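Local atomic coordinates of transcriptional regulator (Saccharomonospora viridis, PDB entry 4KWA), a protein that probably represses transcription by binding DNA, this TetR-family portion of a longer protein also binding choline in its ligand-binding domain. Residues Glu54-Asn59 with Trp99-Gln104. Sequence-based numbering, arbitrary orientation. Where two conformers were deposited one is given.
With CHT (choline ion), chain E.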
# COMPACT_ATOMS: atom_id res chain seq x y z
N GLU A 54 7.00 2.20 -19.36
CA GLU A 54 6.14 2.04 -20.55
C GLU A 54 5.09 0.96 -20.38
O GLU A 54 3.93 1.02 -20.94
CB GLU A 54 7.01 1.82 -21.79
CG GLU A 54 7.93 3.01 -22.14
CD GLU A 54 7.15 4.33 -22.39
OE1 GLU A 54 5.97 4.23 -22.81
OE2 GLU A 54 7.71 5.45 -22.19
N ALA A 55 5.44 -0.02 -19.54
CA ALA A 55 4.49 -1.11 -19.21
C ALA A 55 3.36 -0.53 -18.34
O ALA A 55 2.16 -0.85 -18.54
CB ALA A 55 5.19 -2.26 -18.42
N LEU A 56 3.72 0.39 -17.48
CA LEU A 56 2.70 1.00 -16.58
C LEU A 56 1.78 1.88 -17.47
O LEU A 56 0.56 1.88 -17.31
CB LEU A 56 3.35 1.91 -15.57
CG LEU A 56 4.18 1.21 -14.53
CD1 LEU A 56 5.00 2.20 -13.74
CD2 LEU A 56 3.27 0.46 -13.59
N ARG A 57 2.37 2.63 -18.37
CA ARG A 57 1.56 3.49 -19.21
C ARG A 57 0.56 2.68 -20.01
O ARG A 57 -0.64 3.02 -20.09
CB ARG A 57 2.43 4.29 -20.15
CG ARG A 57 1.76 5.52 -20.78
CD ARG A 57 2.63 6.18 -21.83
NE ARG A 57 4.06 6.29 -21.44
CZ ARG A 57 4.56 7.18 -20.59
NH1 ARG A 57 5.87 7.22 -20.38
NH2 ARG A 57 3.76 8.07 -20.03
N ARG A 58 1.03 1.56 -20.57
CA ARG A 58 0.14 0.69 -21.35
C ARG A 58 -0.96 0.10 -20.48
O ARG A 58 -2.14 0.01 -20.86
CB ARG A 58 0.93 -0.44 -22.08
CG ARG A 58 0.02 -1.30 -22.97
CD ARG A 58 0.84 -2.46 -23.61
NE ARG A 58 -0.05 -3.53 -24.07
CZ ARG A 58 -0.42 -4.59 -23.36
NH1 ARG A 58 0.02 -4.80 -22.11
NH2 ARG A 58 -1.25 -5.48 -23.93
N ASN A 59 -0.62 -0.28 -19.26
CA ASN A 59 -1.62 -0.87 -18.44
C ASN A 59 -2.63 0.13 -17.95
O ASN A 59 -3.80 -0.22 -17.77
CB ASN A 59 -0.96 -1.59 -17.27
CG ASN A 59 -1.96 -2.09 -16.30
OD1 ASN A 59 -2.37 -1.32 -15.39
ND2 ASN A 59 -2.53 -3.24 -16.60
N TRP A 99 -2.59 -5.35 -9.18
CA TRP A 99 -2.31 -5.02 -7.83
C TRP A 99 -0.87 -5.26 -7.48
O TRP A 99 -0.26 -4.44 -6.81
CB TRP A 99 -3.25 -5.76 -6.86
CG TRP A 99 -4.58 -5.07 -6.64
CD1 TRP A 99 -5.66 -5.12 -7.41
CD2 TRP A 99 -4.87 -4.11 -5.60
NE1 TRP A 99 -6.66 -4.28 -6.92
CE2 TRP A 99 -6.20 -3.66 -5.79
CE3 TRP A 99 -4.15 -3.58 -4.54
CZ2 TRP A 99 -6.85 -2.72 -4.92
CZ3 TRP A 99 -4.80 -2.65 -3.65
CH2 TRP A 99 -6.15 -2.24 -3.85
N SER A 100 -0.36 -6.41 -7.90
CA SER A 100 1.03 -6.79 -7.62
C SER A 100 1.99 -5.71 -8.10
O SER A 100 2.99 -5.42 -7.44
CB SER A 100 1.41 -8.13 -8.27
OG SER A 100 0.68 -9.24 -7.74
N VAL A 101 1.72 -5.14 -9.27
CA VAL A 101 2.54 -4.12 -9.84
C VAL A 101 2.35 -2.78 -9.11
O VAL A 101 3.36 -2.09 -8.86
CB VAL A 101 2.25 -3.95 -11.31
CG1 VAL A 101 3.00 -2.73 -11.84
CG2 VAL A 101 2.65 -5.25 -12.01
N TRP A 102 1.09 -2.41 -8.82
CA TRP A 102 0.84 -1.15 -8.09
C TRP A 102 1.53 -1.10 -6.74
O TRP A 102 2.12 -0.04 -6.43
CB TRP A 102 -0.60 -0.64 -8.04
CG TRP A 102 -1.15 -0.36 -9.43
CD1 TRP A 102 -2.14 -1.04 -10.04
CD2 TRP A 102 -0.70 0.65 -10.37
NE1 TRP A 102 -2.37 -0.53 -11.31
CE2 TRP A 102 -1.47 0.48 -11.55
CE3 TRP A 102 0.35 1.63 -10.37
CZ2 TRP A 102 -1.32 1.31 -12.66
CZ3 TRP A 102 0.49 2.47 -11.48
CH2 TRP A 102 -0.33 2.28 -12.63
N LEU A 103 1.51 -2.20 -6.00
CA LEU A 103 2.27 -2.25 -4.74
C LEU A 103 3.76 -1.90 -5.01
O LEU A 103 4.44 -1.22 -4.20
CB LEU A 103 2.21 -3.62 -4.04
CG LEU A 103 1.12 -3.86 -2.98
CD1 LEU A 103 -0.27 -3.71 -3.52
CD2 LEU A 103 1.23 -5.18 -2.27
N GLN A 104 4.31 -2.39 -6.10
CA GLN A 104 5.73 -2.09 -6.40
C GLN A 104 5.94 -0.60 -6.81
O GLN A 104 6.98 0.02 -6.57
CB GLN A 104 6.25 -3.06 -7.45
CG GLN A 104 6.15 -4.51 -7.06
CD GLN A 104 6.58 -5.39 -8.23
OE1 GLN A 104 7.74 -5.33 -8.68
NE2 GLN A 104 5.72 -6.21 -8.63
C4 CHT E . -4.95 2.72 -8.41
C5 CHT E . -5.44 1.31 -8.76
C6 CHT E . -4.39 0.26 -6.78
C7 CHT E . -5.73 -1.01 -8.28
C8 CHT E . -6.73 0.70 -6.79
O6 CHT E . -4.47 3.29 -9.63
N1 CHT E . -5.57 0.33 -7.64
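Leu-56 and Val-101 meet methyl to methyl, CD2 against CG1 at 3.6 Å, where the helix that leads out of the DNA-binding region passes a helix of the ligand-binding domain. The segment axes are 12.0 Å apart, their N-to-C directions 130° apart, so side chains rather than backbones bridge the gap. The same CD2 of Leu-56 also lies 4.0 Å from Trp-102 CZ3, approaching the benzene end of the indole obliquely while the two side chains run past one another in opposite directions. Asn-59 crosses near this ring too: its CG is anti to the backbone N (chi1 174°), which extends the amide across the gap and sets OD1 3.9 Å from Trp-102 CZ2, the amide and ring planes 59° apart. No hydrogen bond joins the segments; Asn-59 ND2 is instead held by Glu-98, whereas the buried OD1 has no polar partner. Trp-14 of helix 2-20 touches Leu-56, Asn-59 and Val-101, joining the N-terminal domain to the same cluster. Choline touches the same indole, with C5 over one face of Trp-102, and sets C7 over a face of Trp-99, 3.6 Å above its plane. An indole shared by ligand and mostly apolar interhelical packing would offer a possible route by which an occupied pocket could be felt at the junction, if choline or a related molecule is the effector.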